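PDB 7KV1: SusD family protein from Bacteroides uniformis, which probably binds beta-glucan at the cell surface, as a SusD-family glycan-binding protein serving glucan metabolism in the gut. Local coordinates for residues Y101-N106 against Y509-Q514; V115-I120 against N165-L170; T432-V437 against D452-E457. All coordinates share one frame; numbering follows the deposited sequence.

Contact 1 (Y101-N106 against Y509-Q514)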
# COMPACT_ATOMS: atom_id res chain seq x y z
N TYR A 101 7.66 -0.03 18.03
CA TYR A 101 6.95 1.19 18.54
C TYR A 101 7.89 2.03 19.39
O TYR A 101 7.44 2.65 20.38
CB TYR A 101 5.68 0.81 19.31
CG TYR A 101 4.89 -0.22 18.54
CD1 TYR A 101 4.60 -0.05 17.19
CD2 TYR A 101 4.56 -1.43 19.12
CE1 TYR A 101 3.94 -1.01 16.46
CE2 TYR A 101 3.89 -2.40 18.39
CZ TYR A 101 3.57 -2.19 17.06
OH TYR A 101 2.98 -3.22 16.37
N GLU A 102 9.15 2.11 18.94
CA GLU A 102 10.25 2.83 19.64
C GLU A 102 10.98 3.71 18.63
O GLU A 102 12.14 4.05 18.92
CB GLU A 102 11.27 1.87 20.23
CG GLU A 102 10.77 1.11 21.39
CD GLU A 102 11.88 0.30 22.04
OE1 GLU A 102 12.88 0.02 21.33
OE2 GLU A 102 11.71 -0.08 23.26
N ALA A 103 10.34 4.10 17.53
CA ALA A 103 10.94 5.04 16.56
C ALA A 103 11.19 6.37 17.28
O ALA A 103 10.59 6.64 18.30
CB ALA A 103 10.04 5.22 15.36
N ASN A 104 12.00 7.21 16.68
CA ASN A 104 12.27 8.57 17.20
C ASN A 104 12.64 9.44 16.01
O ASN A 104 12.66 8.93 14.86
CB ASN A 104 13.33 8.57 18.32
CG ASN A 104 14.68 8.03 17.91
OD1 ASN A 104 15.22 8.35 16.86
ND2 ASN A 104 15.27 7.23 18.77
N GLU A 105 12.97 10.69 16.28
CA GLU A 105 13.24 11.70 15.23
C GLU A 105 14.50 11.32 14.46
O GLU A 105 14.67 11.85 13.36
CB GLU A 105 13.33 13.10 15.84
CG GLU A 105 14.55 13.31 16.74
CD GLU A 105 14.39 12.93 18.20
OE1 GLU A 105 13.51 12.08 18.51
OE2 GLU A 105 15.14 13.51 19.03
N ASN A 106 15.34 10.40 14.95
CA ASN A 106 16.53 9.97 14.16
C ASN A 106 16.28 8.60 13.50
O ASN A 106 17.21 8.08 12.82
CB ASN A 106 17.82 10.00 15.01
CG ASN A 106 18.09 11.35 15.65
OD1 ASN A 106 18.20 11.45 16.87
ND2 ASN A 106 18.03 12.41 14.89
N TYR A 509 0.84 7.83 14.68
CA TYR A 509 1.56 8.82 13.83
C TYR A 509 3.04 8.72 14.18
O TYR A 509 3.39 9.02 15.32
CB TYR A 509 0.99 10.22 14.04
CG TYR A 509 -0.51 10.25 13.90
CD1 TYR A 509 -1.10 9.91 12.70
CD2 TYR A 509 -1.33 10.59 14.96
CE1 TYR A 509 -2.48 9.91 12.54
CE2 TYR A 509 -2.71 10.57 14.82
CZ TYR A 509 -3.28 10.26 13.60
OH TYR A 509 -4.64 10.22 13.46
N ILE A 510 3.86 8.25 13.25
CA ILE A 510 5.30 8.00 13.53
C ILE A 510 6.02 9.35 13.66
O ILE A 510 5.55 10.39 13.20
CB ILE A 510 5.91 7.08 12.46
CG1 ILE A 510 6.01 7.79 11.11
CG2 ILE A 510 5.09 5.80 12.38
CD1 ILE A 510 6.68 7.00 10.04
N PRO A 511 7.22 9.37 14.27
CA PRO A 511 8.00 10.60 14.37
C PRO A 511 8.31 11.27 13.01
O PRO A 511 8.64 10.59 12.05
CB PRO A 511 9.30 10.12 15.06
CG PRO A 511 8.86 8.89 15.82
CD PRO A 511 7.88 8.22 14.89
N ILE A 512 8.27 12.60 13.00
CA ILE A 512 8.82 13.44 11.90
C ILE A 512 10.35 13.45 12.08
O ILE A 512 10.82 13.50 13.25
CB ILE A 512 8.18 14.83 11.96
CG1 ILE A 512 6.65 14.75 11.80
CG2 ILE A 512 8.79 15.76 10.94
CD1 ILE A 512 5.94 16.06 12.11
N ALA A 513 11.09 13.38 10.98
CA ALA A 513 12.57 13.30 10.98
C ALA A 513 13.14 14.62 11.52
O ALA A 513 12.63 15.70 11.18
CB ALA A 513 13.10 12.96 9.62
N GLN A 514 14.18 14.52 12.34
CA GLN A 514 14.79 15.70 13.02
C GLN A 514 15.15 16.77 11.98
O GLN A 514 14.94 17.95 12.26
CB GLN A 514 15.99 15.27 13.86
CG GLN A 514 16.42 16.35 14.85
CD GLN A 514 17.77 16.06 15.44
OE1 GLN A 514 18.79 16.51 14.92
NE2 GLN A 514 17.79 15.28 16.51

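Contact 2 (V115-I120 against N165-L170)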
# COMPACT_ATOMS: atom_id res chain seq x y z
N VAL A 115 9.98 11.87 -0.55
CA VAL A 115 9.30 11.33 -1.75
C VAL A 115 7.95 12.01 -1.93
O VAL A 115 7.66 12.54 -3.02
CB VAL A 115 9.12 9.81 -1.64
CG1 VAL A 115 8.20 9.28 -2.72
CG2 VAL A 115 10.45 9.08 -1.65
N ASP A 116 7.11 11.98 -0.90
CA ASP A 116 5.71 12.48 -1.01
C ASP A 116 5.71 13.99 -1.33
O ASP A 116 4.97 14.39 -2.25
CB ASP A 116 4.89 12.15 0.23
CG ASP A 116 4.64 10.66 0.42
OD1 ASP A 116 4.65 9.90 -0.60
OD2 ASP A 116 4.47 10.27 1.60
N TYR A 117 6.49 14.80 -0.62
CA TYR A 117 6.53 16.27 -0.89
C TYR A 117 7.17 16.55 -2.26
O TYR A 117 6.83 17.58 -2.86
CB TYR A 117 7.14 17.06 0.28
CG TYR A 117 6.16 17.21 1.41
CD1 TYR A 117 5.02 18.00 1.27
CD2 TYR A 117 6.34 16.55 2.61
CE1 TYR A 117 4.11 18.15 2.30
CE2 TYR A 117 5.44 16.68 3.66
CZ TYR A 117 4.31 17.46 3.50
OH TYR A 117 3.42 17.58 4.53
N SER A 118 8.10 15.72 -2.73
CA SER A 118 8.64 15.84 -4.10
C SER A 118 7.52 15.59 -5.12
O SER A 118 7.35 16.39 -6.05
CB SER A 118 9.78 14.90 -4.31
OG SER A 118 10.85 15.25 -3.44
N GLY A 119 6.74 14.53 -4.94
CA GLY A 119 5.54 14.30 -5.75
C GLY A 119 4.61 15.49 -5.72
O GLY A 119 4.13 15.95 -6.81
N ILE A 120 4.31 15.98 -4.53
CA ILE A 120 3.35 17.11 -4.37
C ILE A 120 3.86 18.34 -5.14
O ILE A 120 3.11 18.87 -5.98
CB ILE A 120 3.06 17.33 -2.89
CG1 ILE A 120 2.21 16.19 -2.34
CG2 ILE A 120 2.39 18.67 -2.67
CD1 ILE A 120 2.45 15.95 -0.87
N ASN A 165 -0.02 14.58 11.02
CA ASN A 165 -0.01 16.04 11.30
C ASN A 165 1.07 16.66 10.41
O ASN A 165 2.24 16.70 10.81
CB ASN A 165 0.20 16.30 12.79
CG ASN A 165 -0.78 15.54 13.67
OD1 ASN A 165 -1.98 15.81 13.64
ND2 ASN A 165 -0.29 14.62 14.48
N VAL A 166 0.72 17.08 9.20
CA VAL A 166 1.74 17.41 8.18
C VAL A 166 1.45 18.78 7.57
O VAL A 166 0.31 19.21 7.52
CB VAL A 166 1.81 16.33 7.10
CG1 VAL A 166 2.22 14.99 7.70
CG2 VAL A 166 0.49 16.24 6.33
N PRO A 167 2.50 19.48 7.10
CA PRO A 167 2.36 20.65 6.23
C PRO A 167 1.44 20.33 5.04
O PRO A 167 1.58 19.28 4.40
CB PRO A 167 3.78 20.94 5.74
CG PRO A 167 4.63 20.40 6.85
CD PRO A 167 3.92 19.15 7.32
N PHE A 168 0.48 21.21 4.81
CA PHE A 168 -0.55 21.05 3.77
C PHE A 168 -0.53 22.27 2.84
O PHE A 168 -0.81 23.37 3.32
CB PHE A 168 -1.91 20.80 4.42
CG PHE A 168 -2.87 20.25 3.41
CD1 PHE A 168 -3.59 21.10 2.60
CD2 PHE A 168 -2.89 18.90 3.14
CE1 PHE A 168 -4.43 20.59 1.62
CE2 PHE A 168 -3.71 18.40 2.15
CZ PHE A 168 -4.46 19.25 1.39
N TYR A 169 -0.18 22.07 1.57
CA TYR A 169 -0.22 23.14 0.55
C TYR A 169 -0.66 22.59 -0.81
O TYR A 169 -0.19 21.49 -1.22
CB TYR A 169 1.14 23.84 0.41
CG TYR A 169 2.34 22.98 0.13
CD1 TYR A 169 2.96 22.28 1.15
CD2 TYR A 169 2.96 22.98 -1.11
CE1 TYR A 169 4.14 21.59 0.95
CE2 TYR A 169 4.13 22.28 -1.35
CZ TYR A 169 4.71 21.56 -0.31
OH TYR A 169 5.87 20.85 -0.50
N LEU A 170 -1.49 23.36 -1.52
CA LEU A 170 -1.93 23.03 -2.90
C LEU A 170 -1.32 24.00 -3.93
O LEU A 170 -1.69 23.90 -5.11
CB LEU A 170 -3.46 23.05 -2.92
CG LEU A 170 -4.15 22.06 -1.99
CD1 LEU A 170 -5.66 22.16 -2.11
CD2 LEU A 170 -3.69 20.62 -2.22

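Contact 3 (T432-V437 against D452-E457)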
# COMPACT_ATOMS: atom_id res chain seq x y z
N THR A 432 -22.35 -12.41 -0.89
CA THR A 432 -21.99 -12.68 -2.31
C THR A 432 -20.53 -12.27 -2.58
O THR A 432 -19.75 -13.07 -3.12
CB THR A 432 -22.93 -11.93 -3.25
OG1 THR A 432 -24.25 -12.36 -2.91
CG2 THR A 432 -22.59 -12.20 -4.70
N TRP A 433 -20.19 -11.04 -2.22
CA TRP A 433 -18.85 -10.44 -2.49
C TRP A 433 -17.74 -11.15 -1.72
O TRP A 433 -16.74 -11.56 -2.37
CB TRP A 433 -18.89 -8.95 -2.15
CG TRP A 433 -19.91 -8.24 -2.97
CD1 TRP A 433 -20.30 -8.57 -4.23
CD2 TRP A 433 -20.62 -7.05 -2.62
NE1 TRP A 433 -21.23 -7.66 -4.67
CE2 TRP A 433 -21.46 -6.73 -3.71
CE3 TRP A 433 -20.63 -6.22 -1.49
CZ2 TRP A 433 -22.29 -5.61 -3.71
CZ3 TRP A 433 -21.46 -5.12 -1.48
CH2 TRP A 433 -22.28 -4.84 -2.57
N LEU A 434 -17.87 -11.30 -0.40
CA LEU A 434 -16.83 -12.00 0.39
C LEU A 434 -16.67 -13.43 -0.14
O LEU A 434 -15.51 -13.88 -0.29
CB LEU A 434 -17.16 -12.01 1.89
CG LEU A 434 -16.04 -12.58 2.75
CD1 LEU A 434 -15.78 -11.70 3.96
CD2 LEU A 434 -16.35 -14.00 3.19
N ASN A 435 -17.77 -14.11 -0.49
CA ASN A 435 -17.69 -15.54 -0.90
C ASN A 435 -17.01 -15.67 -2.27
O ASN A 435 -16.40 -16.73 -2.51
CB ASN A 435 -19.04 -16.24 -0.83
CG ASN A 435 -19.43 -16.59 0.59
OD1 ASN A 435 -18.57 -16.56 1.47
ND2 ASN A 435 -20.70 -16.93 0.83
N GLU A 436 -17.11 -14.67 -3.14
CA GLU A 436 -16.40 -14.65 -4.46
C GLU A 436 -14.88 -14.71 -4.22
O GLU A 436 -14.19 -15.44 -4.94
CB GLU A 436 -16.81 -13.38 -5.21
CG GLU A 436 -16.61 -13.33 -6.71
CD GLU A 436 -17.50 -12.27 -7.37
OE1 GLU A 436 -18.70 -12.15 -6.91
OE2 GLU A 436 -17.02 -11.52 -8.33
N VAL A 437 -14.39 -13.96 -3.23
CA VAL A 437 -12.97 -13.98 -2.78
C VAL A 437 -12.66 -15.35 -2.16
O VAL A 437 -11.63 -15.93 -2.54
CB VAL A 437 -12.65 -12.82 -1.82
CG1 VAL A 437 -11.23 -12.86 -1.30
CG2 VAL A 437 -12.92 -11.46 -2.45
N ASP A 452 -16.21 -8.77 11.22
CA ASP A 452 -14.97 -9.48 11.66
C ASP A 452 -14.53 -10.51 10.61
O ASP A 452 -13.32 -10.59 10.35
CB ASP A 452 -15.10 -10.17 13.01
CG ASP A 452 -13.69 -10.50 13.54
OD1 ASP A 452 -12.83 -9.58 13.65
OD2 ASP A 452 -13.44 -11.66 13.73
N ASP A 453 -15.47 -11.22 9.97
CA ASP A 453 -15.13 -12.15 8.87
C ASP A 453 -14.41 -11.38 7.75
O ASP A 453 -13.47 -11.95 7.17
CB ASP A 453 -16.38 -12.83 8.28
CG ASP A 453 -17.11 -13.75 9.25
OD1 ASP A 453 -16.41 -14.41 10.06
OD2 ASP A 453 -18.41 -13.80 9.19
N VAL A 454 -14.90 -10.19 7.38
CA VAL A 454 -14.27 -9.38 6.30
C VAL A 454 -12.84 -9.02 6.74
O VAL A 454 -11.91 -9.23 5.95
CB VAL A 454 -15.09 -8.14 5.93
CG1 VAL A 454 -14.45 -7.38 4.77
CG2 VAL A 454 -16.53 -8.51 5.63
N LEU A 455 -12.64 -8.53 7.96
CA LEU A 455 -11.27 -8.19 8.42
C LEU A 455 -10.37 -9.43 8.37
O LEU A 455 -9.16 -9.33 7.99
CB LEU A 455 -11.35 -7.58 9.82
CG LEU A 455 -12.20 -6.32 9.94
CD1 LEU A 455 -12.18 -5.84 11.36
CD2 LEU A 455 -11.71 -5.22 8.98
N THR A 456 -10.89 -10.60 8.75
CA THR A 456 -10.07 -11.84 8.70
C THR A 456 -9.72 -12.15 7.25
O THR A 456 -8.55 -12.48 6.98
CB THR A 456 -10.78 -13.02 9.38
OG1 THR A 456 -10.86 -12.65 10.75
CG2 THR A 456 -10.07 -14.34 9.17
N GLU A 457 -10.67 -12.03 6.33
CA GLU A 457 -10.45 -12.32 4.90
C GLU A 457 -9.40 -11.36 4.31
O GLU A 457 -8.54 -11.83 3.52
CB GLU A 457 -11.75 -12.28 4.11
CG GLU A 457 -11.68 -13.12 2.87
CD GLU A 457 -11.54 -14.61 3.11
OE1 GLU A 457 -12.18 -15.11 4.07
OE2 GLU A 457 -10.79 -15.27 2.34

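Contact 1 (Y101-N106 against Y509-Q514)
Pro511 lays its ring against the Ala103 methyl and the Asn104 backbone: its CD lies 3.7 Å from Ala103 CB, and its CB comes to 3.5 Å from Asn104 C. The same ring covers the backbone N of Glu105, a buried polar atom that has no partner in the model. The carbonyl of Pro511 is used by Thr108 OG1, farther along the other loop. At Ile512 the side chain points away, and it is the carbonyl oxygen that faces the partner, 3.6 Å from Glu105 CA. The two chains run almost in the same direction here, 10° apart, yet form no strand pair; two loops meet, the one following helix 93-99 and the one leading into helix 514-519, so that parts of the chain some 400 residues apart lie together.

Ala513 takes the N-cap position of helix 514-519, and its CA makes a CH...O contact of 3.5 Å with Glu105 O. That oxygen also receives the backbone N-H of Gln514, 2.9 Å from N to O with 155° at the hydrogen, supplying an acceptor to the first turn of the helix. The Glu105 carbonyl sits within an Asx turn, closed by Asn104 OD1 accepting from Asn106 N at 2.8 Å. Gln514 CB packs 3.8 Å from Glu105 CG, and its chain, extended beyond CG, carries the amide past Asn106. A glycine in place of Gln514 would probably take away part of the packing of the Glu105 and Asn106 side chains and leave both freer to turn.

Contact 2 (V115-I120 against N165-L170)
Tyr117 reaches from its helix to Pro167 with its phenol oxygen, which donates the hydrogen bond of this contact to the proline carbonyl. The OH to Pro167 O distance is short, 2.5 Å. The donor lies in the carbonyl plane, on a lone pair, with 129° at the acceptor oxygen, and that oxygen in turn sits at the edge of the Tyr117 ring, in its plane, so the ring meets its acceptor edge-on.

Carbon atoms also crowd the hydroxyl. Pro167 CD stands 3.2 Å from Tyr117 OH, and Val166 CB is nearly as near, at 3.3 Å, so the phenol end is pressed against carbon as well as bonded. The proline and tyrosine side chains cross at about a right angle.

The aromatic pairing is between Tyr117 and Tyr169. Their planes differ by only 6° and their centroids are 5.8 Å apart, but neither ring overlies the other: they meet rim to rim, Tyr117 CE1 3.7 Å from Tyr169 CE1. Tyr169 brings its ring back to the helix because CG stands between the backbone N and the carbonyl carbon (chi1 54°). Ile120 comes to one face of this ring, CG2 lying 4.2 Å from Tyr169 CE2. The Tyr169 carbonyl, on the backbone, is held by Tyr156 OH of helix 138-162, and Leu159 of that helix touches both Tyr117 and Ile120.

The loop that leaves helix 138-162 thus runs along helix 110-129 in the same sense, a helix-to-loop packing through a tyrosine pair and one hydrogen bond, in the helical part of a SusD protein whose sequence family belongs to the TPR clan.

Contact 3 (T432-V437 against D452-E457)
Leu434 has the largest share of this contact, and takes it with a single branch. Its CD1 methyl is 3.6 Å from Val454 CA and 3.7 Å from Val454 CG2, resting on the helix backbone as much as on the valine side chain. With CG opposite the backbone N (chi1 -174°) the leucine projects across the interface, and its second torsion, 134°, is well off a staggered value. The same CD1 approaches Asp453 O to 4.0 Å and Glu457 CB to 4.1 Å, so one methyl lies over a full turn of the facing helix. Leu446, in the loop joining the two helices, touches both Leu434 and Asp453.

These are consecutive helices, 429-440 and 451-461, of the SusD family region, which belongs to the TPR clan. Their short segments run in broadly the same direction, inclined by 27°, with the axes 11.1 Å apart at closest approach; this near-parallel pair is not the antiparallel helix pair of a TPR hairpin. At that spacing the side chains touch sparingly, and only Leu434 spans to the opposite backbone.

Glu457 has the next largest share, through its aliphatic part. With its CG anti to the backbone N, that atom comes 4.2 Å from Val437 CG1; the bend at chi2 then turns the carboxylate to its arginines. The buried group is gripped by two of them: OE2 forms a salt bridge with Arg353, and OE1 another with Arg438, the residue after Val437. Two such neighbours are likely to keep the acid ionised despite its burial. Val437, one turn after Leu434, packs also on Leu412 of helix 408-420, while Trp433, a turn before Val437, lies against helix 250-262.

Contacts 1 and 2 are neighbours, their centres 18 Å apart, and they touch where Ile512 CD1 lies 4.0 Å from Asn165 O; Asn526 also bridges them, bonding to Ile510 O and to Asn165 ND2. Contact 3 is remote, its centre 35 Å from each of the others, and it stands across the chain's centre from contact 2. In sequence, contact 1 joins parts far apart in the chain and spans both other contacts, with contact 2 complete before contact 3 begins. The bound cobalt hexammine lies on the side of contact 3, about 11 Å from the Val437 side chain; Trp433 packs on Ile261, one of the residues of that ligand's pocket.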